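PDB 4OHN: ABC transporter substrate-binding protein from Streptococcus pneumoniae, which binds histidine in a cleft between two lobes and probably hands it to a membrane-bound ABC transporter for uptake of amino acids. Local coordinates for residues Asn83-Ser86 with Glu90-Glu93; Gly132-Ala137 with Glu204-Ala209; Thr160-Leu165 with Arg180-Tyr185. All blocks are in the same frame, centred on the assembly; numbering follows the deposited sequence. Where two conformers were deposited one is given.

Contact 1 of 3, residues Asn83-Ser86 with Glu90-Glu93. With HIS (histidine), chain B; ACT (acetate ion), chain D.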
loop_
_atom_site.group_PDB
_atom_site.type_symbol
_atom_site.label_atom_id
_atom_site.label_comp_id
_atom_site.label_asym_id
_atom_site.label_seq_id
_atom_site.Cartn_x
_atom_site.Cartn_y
_atom_site.Cartn_z
ATOM N N ASN A 83 -3.674 4.293 -0.375
ATOM C CA ASN A 83 -2.811 3.864 0.729
ATOM C C ASN A 83 -1.840 2.816 0.233
ATOM O O ASN A 83 -1.868 1.660 0.649
ATOM C CB ASN A 83 -3.687 3.269 1.846
ATOM C CG ASN A 83 -2.933 2.898 3.105
ATOM O OD1 ASN A 83 -2.972 1.733 3.519
ATOM N ND2 ASN A 83 -2.298 3.868 3.750
ATOM N N GLY A 84 -0.950 3.188 -0.665
ATOM C CA GLY A 84 -0.083 2.194 -1.273
ATOM C C GLY A 84 -0.871 1.017 -1.820
ATOM O O GLY A 84 -0.498 -0.146 -1.604
ATOM N N TYR A 85 -1.944 1.331 -2.542
ATOM C CA TYR A 85 -2.861 0.308 -3.020
ATOM C C TYR A 85 -2.339 -0.246 -4.350
ATOM O O TYR A 85 -2.347 0.445 -5.381
ATOM C CB TYR A 85 -4.258 0.901 -3.154
ATOM C CG TYR A 85 -5.401 -0.043 -3.466
ATOM C CD1 TYR A 85 -5.510 -1.297 -2.879
ATOM C CD2 TYR A 85 -6.424 0.361 -4.297
ATOM C CE1 TYR A 85 -6.597 -2.123 -3.140
ATOM C CE2 TYR A 85 -7.503 -0.453 -4.561
ATOM C CZ TYR A 85 -7.585 -1.693 -3.987
ATOM O OH TYR A 85 -8.666 -2.465 -4.286
ATOM N N SER A 86 -1.898 -1.496 -4.351
ATOM C CA SER A 86 -1.294 -2.104 -5.535
ATOM C C SER A 86 -2.333 -2.406 -6.595
ATOM O O SER A 86 -3.351 -3.056 -6.322
ATOM C CB SER A 86 -0.575 -3.383 -5.138
ATOM O OG SER A 86 0.426 -3.068 -4.179
ATOM N N GLU A 90 -6.219 -8.901 -10.628
ATOM C CA GLU A 90 -7.306 -9.416 -9.808
ATOM C C GLU A 90 -8.191 -8.266 -9.320
ATOM O O GLU A 90 -9.414 -8.328 -9.411
ATOM C CB GLU A 90 -6.709 -10.188 -8.626
ATOM C CG GLU A 90 -7.667 -10.994 -7.769
ATOM C CD GLU A 90 -6.934 -11.752 -6.657
ATOM O OE1 GLU A 90 -5.978 -12.505 -6.957
ATOM O OE2 GLU A 90 -7.302 -11.583 -5.476
ATOM N N ARG A 91 -7.577 -7.193 -8.830
ATOM C CA ARG A 91 -8.353 -6.084 -8.303
ATOM C C ARG A 91 -9.098 -5.312 -9.395
ATOM O O ARG A 91 -10.155 -4.742 -9.133
ATOM C CB ARG A 91 -7.453 -5.148 -7.508
ATOM C CG ARG A 91 -7.037 -5.776 -6.202
ATOM C CD ARG A 91 -5.986 -4.992 -5.478
ATOM N NE ARG A 91 -5.789 -5.505 -4.127
ATOM C CZ ARG A 91 -4.819 -5.114 -3.311
ATOM N NH1 ARG A 91 -3.924 -4.229 -3.718
ATOM N NH2 ARG A 91 -4.760 -5.622 -2.092
ATOM N N ARG A 92 -8.551 -5.308 -10.604
ATOM C CA ARG A 92 -9.215 -4.643 -11.730
ATOM C C ARG A 92 -10.547 -5.303 -12.093
ATOM O O ARG A 92 -11.377 -4.699 -12.773
ATOM C CB ARG A 92 -8.287 -4.592 -12.943
ATOM C CG ARG A 92 -7.194 -3.547 -12.811
ATOM C CD ARG A 92 -6.287 -3.506 -14.035
ATOM N NE ARG A 92 -5.100 -2.686 -13.806
ATOM C CZ ARG A 92 -5.079 -1.353 -13.858
ATOM N NH1 ARG A 92 -6.178 -0.657 -14.115
ATOM N NH2 ARG A 92 -3.949 -0.709 -13.639
ATOM N N GLU A 93 -10.769 -6.530 -11.630
ATOM C CA GLU A 93 -12.071 -7.173 -11.832
ATOM C C GLU A 93 -13.138 -6.548 -10.925
ATOM O O GLU A 93 -14.326 -6.720 -11.161
ATOM C CB GLU A 93 -11.981 -8.677 -11.551
ATOM C CG GLU A 93 -10.971 -9.405 -12.418
ATOM C CD GLU A 93 -11.319 -9.350 -13.894
ATOM O OE1 GLU A 93 -12.492 -9.606 -14.241
ATOM O OE2 GLU A 93 -10.422 -9.043 -14.707
HETATM N N HIS B . 0.374 -2.806 -1.300
HETATM C CA HIS B . -0.385 -3.826 -0.534
HETATM C C HIS B . -1.834 -3.854 -0.966
HETATM O O HIS B . -2.232 -3.035 -1.825
HETATM C CB HIS B . -0.211 -3.669 0.995
HETATM C CG HIS B . -0.990 -2.574 1.664
HETATM N ND1 HIS B . -1.513 -2.747 2.936
HETATM C CD2 HIS B . -1.259 -1.289 1.325
HETATM C CE1 HIS B . -2.092 -1.629 3.328
HETATM N NE2 HIS B . -1.947 -0.725 2.372
HETATM O OXT HIS B . -2.568 -4.720 -0.443
HETATM C C ACT D . -9.734 -5.619 -3.446
HETATM O O ACT D . -8.856 -4.837 -3.056
HETATM O OXT ACT D . -9.657 -6.775 -2.980
HETATM C CH3 ACT D . -10.795 -5.185 -4.411
#

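Contact 2 of 3, residues Gly132-Ala137 with Glu204-Ala209. With HIS (histidine), chain B.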
loop_
_atom_site.group_PDB
_atom_site.type_symbol
_atom_site.label_atom_id
_atom_site.label_comp_id
_atom_site.label_asym_id
_atom_site.label_seq_id
_atom_site.Cartn_x
_atom_site.Cartn_y
_atom_site.Cartn_z
ATOM N N GLY A 132 -4.900 -9.137 3.975
ATOM C CA GLY A 132 -5.615 -8.444 2.904
ATOM C C GLY A 132 -4.711 -7.875 1.824
ATOM O O GLY A 132 -5.145 -7.107 0.974
ATOM N N SER A 133 -3.431 -8.231 1.878
ATOM C CA SER A 133 -2.452 -7.624 0.975
ATOM C C SER A 133 -2.349 -8.268 -0.395
ATOM O O SER A 133 -2.635 -9.451 -0.592
ATOM C CB SER A 133 -1.070 -7.637 1.603
ATOM O OG SER A 133 -0.501 -8.936 1.660
ATOM N N SER A 134 -1.891 -7.476 -1.342
ATOM C CA SER A 134 -1.590 -7.968 -2.677
ATOM C C SER A 134 -0.451 -8.995 -2.591
ATOM O O SER A 134 -0.402 -9.928 -3.379
ATOM C CB SER A 134 -1.238 -6.794 -3.593
ATOM O OG SER A 134 -0.212 -6.040 -3.027
ATOM N N GLY A 135 0.454 -8.811 -1.651
ATOM C CA GLY A 135 1.528 -9.777 -1.451
ATOM C C GLY A 135 1.002 -11.162 -1.140
ATOM O O GLY A 135 1.474 -12.159 -1.715
ATOM N N TYR A 136 0.050 -11.258 -0.230
ATOM C CA TYR A 136 -0.521 -12.556 0.082
ATOM C C TYR A 136 -1.207 -13.157 -1.133
ATOM O O TYR A 136 -1.106 -14.370 -1.395
ATOM C CB TYR A 136 -1.499 -12.491 1.273
ATOM C CG TYR A 136 -2.073 -13.846 1.590
ATOM C CD1 TYR A 136 -1.280 -14.819 2.169
ATOM C CD2 TYR A 136 -3.352 -14.194 1.219
ATOM C CE1 TYR A 136 -1.767 -16.090 2.410
ATOM C CE2 TYR A 136 -3.840 -15.473 1.457
ATOM C CZ TYR A 136 -3.034 -16.401 2.059
ATOM O OH TYR A 136 -3.500 -17.671 2.324
ATOM N N ALA A 137 -1.907 -12.335 -1.904
ATOM C CA ALA A 137 -2.554 -12.848 -3.100
ATOM C C ALA A 137 -1.513 -13.416 -4.084
ATOM O O ALA A 137 -1.735 -14.439 -4.710
ATOM C CB ALA A 137 -3.390 -11.761 -3.786
ATOM N N GLU A 204 6.743 -10.248 -9.682
ATOM C CA GLU A 204 6.823 -9.132 -10.606
ATOM C C GLU A 204 6.570 -7.825 -9.868
ATOM O O GLU A 204 5.839 -7.780 -8.882
ATOM C CB GLU A 204 5.886 -9.284 -11.805
ATOM C CG GLU A 204 6.215 -8.314 -12.942
ATOM C CD GLU A 204 7.696 -8.305 -13.295
ATOM O OE1 GLU A 204 8.223 -9.377 -13.665
ATOM O OE2 GLU A 204 8.338 -7.237 -13.180
ATOM N N THR A 205 7.154 -6.747 -10.358
ATOM C CA THR A 205 6.940 -5.458 -9.734
ATOM C C THR A 205 5.451 -5.104 -9.678
ATOM O O THR A 205 4.632 -5.598 -10.457
ATOM C CB THR A 205 7.703 -4.358 -10.477
ATOM O OG1 THR A 205 7.298 -4.340 -11.850
ATOM C CG2 THR A 205 9.199 -4.611 -10.392
ATOM N N GLU A 206 5.117 -4.265 -8.708
ATOM C CA GLU A 206 3.800 -3.684 -8.595
ATOM C C GLU A 206 3.902 -2.173 -8.893
ATOM O O GLU A 206 4.992 -1.581 -8.962
ATOM C CB GLU A 206 3.225 -3.893 -7.176
ATOM C CG GLU A 206 2.826 -5.356 -6.805
ATOM C CD GLU A 206 2.314 -5.504 -5.373
ATOM O OE1 GLU A 206 2.571 -4.586 -4.580
ATOM O OE2 GLU A 206 1.650 -6.522 -5.043
ATOM N N ALA A 207 2.740 -1.569 -9.071
ATOM C CA ALA A 207 2.589 -0.125 -9.013
ATOM C C ALA A 207 1.404 0.218 -8.133
ATOM O O ALA A 207 0.407 -0.499 -8.090
ATOM C CB ALA A 207 2.415 0.458 -10.388
ATOM N N PHE A 208 1.536 1.335 -7.436
ATOM C CA PHE A 208 0.468 1.878 -6.624
ATOM C C PHE A 208 -0.411 2.790 -7.465
ATOM O O PHE A 208 0.068 3.553 -8.312
ATOM C CB PHE A 208 1.036 2.732 -5.488
ATOM C CG PHE A 208 1.823 1.977 -4.432
ATOM C CD1 PHE A 208 1.604 0.645 -4.144
ATOM C CD2 PHE A 208 2.755 2.666 -3.658
ATOM C CE1 PHE A 208 2.318 0.009 -3.143
ATOM C CE2 PHE A 208 3.461 2.027 -2.663
ATOM C CZ PHE A 208 3.245 0.703 -2.404
ATOM N N ALA A 209 -1.711 2.725 -7.226
ATOM C CA ALA A 209 -2.669 3.609 -7.868
ATOM C C ALA A 209 -3.812 3.838 -6.878
ATOM O O ALA A 209 -3.838 3.298 -5.767
ATOM C CB ALA A 209 -3.178 3.001 -9.182
HETATM N N HIS B . 0.374 -2.806 -1.300
HETATM C CA HIS B . -0.385 -3.826 -0.534
HETATM C C HIS B . -1.834 -3.854 -0.966
HETATM O O HIS B . -2.232 -3.035 -1.825
HETATM C CB HIS B . -0.211 -3.669 0.995
HETATM C CG HIS B . -0.990 -2.574 1.664
HETATM N ND1 HIS B . -1.513 -2.747 2.936
HETATM C CD2 HIS B . -1.259 -1.289 1.325
HETATM C CE1 HIS B . -2.092 -1.629 3.328
HETATM N NE2 HIS B . -1.947 -0.725 2.372
HETATM O OXT HIS B . -2.568 -4.720 -0.443
#

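Contact 3 of 3, residues Thr160-Leu165 with Arg180-Tyr185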
loop_
_atom_site.group_PDB
_atom_site.type_symbol
_atom_site.label_atom_id
_atom_site.label_comp_id
_atom_site.label_asym_id
_atom_site.label_seq_id
_atom_site.Cartn_x
_atom_site.Cartn_y
_atom_site.Cartn_z
ATOM N N THR A 160 -2.355 -6.294 10.182
ATOM C CA THR A 160 -1.396 -5.203 9.933
ATOM C C THR A 160 0.021 -5.740 9.858
ATOM O O THR A 160 0.386 -6.738 10.502
ATOM C CB THR A 160 -1.401 -4.132 11.050
ATOM O OG1 THR A 160 -0.836 -4.655 12.265
ATOM C CG2 THR A 160 -2.809 -3.613 11.271
ATOM N N PHE A 161 0.864 -5.052 9.097
ATOM C CA PHE A 161 2.275 -5.393 9.063
ATOM C C PHE A 161 2.972 -5.140 10.402
ATOM O O PHE A 161 3.960 -5.831 10.718
ATOM C CB PHE A 161 2.960 -4.653 7.915
ATOM C CG PHE A 161 2.711 -5.275 6.569
ATOM C CD1 PHE A 161 3.089 -6.581 6.310
ATOM C CD2 PHE A 161 2.121 -4.550 5.557
ATOM C CE1 PHE A 161 2.894 -7.137 5.068
ATOM C CE2 PHE A 161 1.920 -5.107 4.319
ATOM C CZ PHE A 161 2.293 -6.397 4.074
ATOM N N ASN A 162 2.501 -4.182 11.189
ATOM C CA ASN A 162 3.173 -3.890 12.450
ATOM C C ASN A 162 3.160 -5.095 13.366
ATOM O O ASN A 162 4.164 -5.429 14.001
ATOM C CB ASN A 162 2.544 -2.696 13.127
ATOM C CG ASN A 162 2.601 -1.479 12.277
ATOM O OD1 ASN A 162 2.092 -1.492 11.165
ATOM N ND2 ASN A 162 3.240 -0.441 12.763
ATOM N N GLU A 163 2.023 -5.766 13.448
ATOM C CA GLU A 163 1.944 -6.973 14.251
ATOM C C GLU A 163 2.825 -8.061 13.684
ATOM O O GLU A 163 3.505 -8.766 14.424
ATOM C CB GLU A 163 0.500 -7.469 14.350
ATOM C CG GLU A 163 0.376 -8.641 15.290
ATOM C CD GLU A 163 -0.942 -9.372 15.211
ATOM O OE1 GLU A 163 -1.850 -8.958 14.451
ATOM O OE2 GLU A 163 -1.087 -10.373 15.951
ATOM N N ALA A 164 2.790 -8.236 12.365
ATOM C CA ALA A 164 3.621 -9.244 11.723
ATOM C C ALA A 164 5.105 -9.010 12.043
ATOM O O ALA A 164 5.873 -9.950 12.270
ATOM C CB ALA A 164 3.403 -9.232 10.228
ATOM N N LEU A 165 5.508 -7.745 12.058
ATOM C CA LEU A 165 6.890 -7.383 12.341
ATOM C C LEU A 165 7.271 -7.642 13.807
ATOM O O LEU A 165 8.391 -8.078 14.069
ATOM C CB LEU A 165 7.151 -5.929 11.962
ATOM C CG LEU A 165 7.348 -5.756 10.449
ATOM C CD1 LEU A 165 7.087 -4.305 10.020
ATOM C CD2 LEU A 165 8.736 -6.205 10.007
ATOM N N ARG A 180 8.175 -3.348 -0.152
ATOM C CA ARG A 180 9.490 -2.763 0.053
ATOM C C ARG A 180 9.398 -1.346 0.601
ATOM O O ARG A 180 10.175 -0.964 1.455
ATOM C CB ARG A 180 10.308 -2.809 -1.236
ATOM C CG ARG A 180 11.809 -2.537 -1.040
ATOM C CD ARG A 180 12.580 -2.884 -2.325
ATOM N NE ARG A 180 13.975 -3.237 -2.089
ATOM C CZ ARG A 180 14.741 -3.868 -2.974
ATOM N NH1 ARG A 180 14.241 -4.228 -4.145
ATOM N NH2 ARG A 180 16.003 -4.147 -2.688
ATOM N N VAL A 181 8.448 -0.538 0.128
ATOM C CA VAL A 181 8.383 0.838 0.623
ATOM C C VAL A 181 8.116 0.866 2.111
ATOM O O VAL A 181 8.651 1.690 2.834
ATOM C CB VAL A 181 7.322 1.727 -0.075
ATOM C CG1 VAL A 181 7.616 1.844 -1.563
ATOM C CG2 VAL A 181 5.891 1.232 0.199
ATOM N N TYR A 182 7.281 -0.047 2.580
ATOM C CA TYR A 182 7.020 -0.103 4.010
ATOM C C TYR A 182 8.264 -0.557 4.765
ATOM O O TYR A 182 8.688 0.082 5.725
ATOM C CB TYR A 182 5.828 -1.027 4.272
ATOM C CG TYR A 182 5.385 -1.145 5.716
ATOM C CD1 TYR A 182 4.112 -0.807 6.114
ATOM C CD2 TYR A 182 6.238 -1.596 6.692
ATOM C CE1 TYR A 182 3.729 -0.927 7.452
ATOM C CE2 TYR A 182 5.868 -1.698 7.967
ATOM C CZ TYR A 182 4.637 -1.367 8.354
ATOM O OH TYR A 182 4.322 -1.510 9.711
ATOM N N ALA A 183 8.845 -1.676 4.340
ATOM C CA ALA A 183 9.993 -2.223 5.046
ATOM C C ALA A 183 11.106 -1.204 5.160
ATOM O O ALA A 183 11.659 -1.017 6.261
ATOM C CB ALA A 183 10.488 -3.485 4.342
ATOM N N ASN A 184 11.443 -0.534 4.063
ATOM C CA ASN A 184 12.547 0.444 4.069
ATOM C C ASN A 184 12.270 1.566 5.068
ATOM O O ASN A 184 13.129 1.926 5.877
ATOM C CB ASN A 184 12.738 1.071 2.683
ATOM C CG ASN A 184 13.400 0.142 1.672
ATOM O OD1 ASN A 184 14.012 -0.856 2.027
ATOM N ND2 ASN A 184 13.303 0.507 0.390
ATOM N N TYR A 185 11.069 2.133 5.033
ATOM C CA TYR A 185 10.762 3.251 5.908
ATOM C C TYR A 185 10.692 2.815 7.375
ATOM O O TYR A 185 11.263 3.463 8.263
ATOM C CB TYR A 185 9.445 3.927 5.485
ATOM C CG TYR A 185 9.136 5.161 6.284
ATOM C CD1 TYR A 185 8.470 5.073 7.494
ATOM C CD2 TYR A 185 9.520 6.416 5.832
ATOM C CE1 TYR A 185 8.203 6.182 8.255
ATOM C CE2 TYR A 185 9.255 7.535 6.573
ATOM C CZ TYR A 185 8.584 7.421 7.781
ATOM O OH TYR A 185 8.306 8.554 8.523
#

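Contact 1 of 3, residues Asn83-Ser86 with Glu90-Glu93
R91 reaches from the short helix 89-92 to lie beside Y85 and S86 in the amino-acid pocket of this two-lobed, type II periplasmic binding protein fold; R91 and S86 grip the ligand carboxylate, with Y85 lying against the guanidinium. The arginine leaves the helix with CG anti to its own carbonyl carbon (chi1 -72°) and then runs extended from CG to NE, which carries the guanidinium well out from the backbone. There it crosses the Y85 ring obliquely. The two planes are 33° apart, so this is a tilted overlap, with Y85 CE1 over one guanidinium face, off toward the rim, and Y85 CD1 3.4 Å from R91 NH1.

The edge of the guanidinium does the polar work. R91 NH1 donates to S86 O at 2.9 Å, meeting a lone pair in the carbonyl plane. The same R91 NH1 also donates to O of the bound histidine at 2.8 Å. R91 NH2 takes the other ligand oxygen, OXT, at 2.9 Å in an almost straight bond. With both ligand oxygens held and S86 O as a third anchor, the group has little freedom to rotate. S86 N adds a further hydrogen bond to ligand O, nearly linear at 176°.

G84 O and S86 OG both accept from the ligand ammonium, and S86 OG is also bonded to E206. At the other end of the ligand, N83 OD1 accepts from the imidazole NE2 at 2.9 Å, which points to a proton on that nitrogen. On the far side of the Y85 ring from its CB, an acetate, probably from the crystallisation liquor, sits at the edge, where Y85 OH donates to acetate O at 2.7 Å.

Contact 2 of 3, residues Gly132-Ala137 with Glu204-Ala209
S134 and E206 meet through one polar contact, where the N-terminal end of helix 134-141 in one lobe of the type II binding-protein fold meets strand 206-212 beside the bound histidine. The tight part is small. S134 OG donates to E206 OE2 at 2.8 Å, approaching the carboxylate on its syn side but 27° out of its plane, and S134 CB follows at 3.2 Å from the same oxygen. The hydroxyl is tucked between the backbone N and the carbonyl carbon (chi1 54°), which turns it to the strand, while E206 stretches out beyond CG to meet it. E206 was modelled in two conformers, and this geometry belongs to one of them. Its other oxygen, OE1, is gripped by S86 OG, Q106 NE2 and N104 ND2, so the carboxylate is held at both oxygens.

The start of the helix is closely bonded too. S133 is its N-cap: S133 OG accepts from Y136 N at 3.0 Å and is also bonded to Q130 O. The next amide, S134 N, donates to OXT of the bound histidine at 3.0 Å, so the ligand carboxylate sits at the helix N terminus, where the helix dipole would probably add to the attraction.

Away from this spot the two segments part quickly. G135 has only a marginal approach to E206, and E204 and T205 lie at the solvent side, E204 poorly ordered, with its carboxylate turned back to accept from T205 N. F208, further along the strand, looks instead to the ligand: F208 CE1 lies 3.9 Å from the ammonium nitrogen N of the bound histidine, which is placed obliquely to the ring.

Contact 3 of 3, residues Thr160-Leu165 with Arg180-Tyr185
The hydroxyl of Y182 donates to N162 OD1 at 2.7 Å, the one hydrogen bond between the two segments. The donor stands above the amide rather than on a lone pair, 70° out of the carbonyl plane, and the amide is turned almost perpendicular to the tyrosine ring, whose edge it meets. N162 is modelled in two conformers, so this bond describes one of its states.

Behind the hydroxyl, carbon packs on the Y182 ring. F161 CB sits over one face, 3.7 Å from Y182 CZ, in a CH-pi contact. The ring of F161 turns its edge toward the tyrosine face, T-shaped in kind, with centroids 5.5 Å apart and planes at 58°. The side chains of L165 and Y182 run toward each other from opposite directions, L165 CD1 lying 3.5 Å from Y182 CE2. Y182 reaches all three because CG lies anti to the backbone N (chi1 -177°), which sends the ring straight off helix 180-189.

Helix 161-169 is the link of a beta-alpha-beta crossover from strand 155-158 to strand 175-179, both parallel to strand 127-130 between them, and helix 180-189 follows at once from the second strand. The short segments of the two helices stay apart, their axes no nearer than 12.2 Å, so long side chains have to span the gap.

At the start of helix 161-169, T160 serves as N-cap, T160 OG1 accepting from E163 N at 3.3 Å. F161 also leans on I178 and D179 of strand 175-179 and on F28, with its side chain about 4 Å from the bound histidine at the nearest atoms. The ring of F28 meets that of Y182 as well.

How the contacts relate
Following the chain from the N terminus, contact 1 comes first and closes a short local turn from the loop after strand 80-81 into helix 89-92. Contact 2 opens only after that and closes a far longer loop, joining the start of helix 134-141 to strand 206-212. Contact 3 is nested inside this loop and ties helix 161-169 to helix 180-189 within one lobe. Contacts 1 and 2 touch directly, for example through a backbone bond between Y85 and A209, and both contribute to the grip on the bound histidine. Contacts 2 and 3 meet by packing of F208 against V181, whereas contacts 1 and 3 stay about 6 Å apart at their nearest atoms.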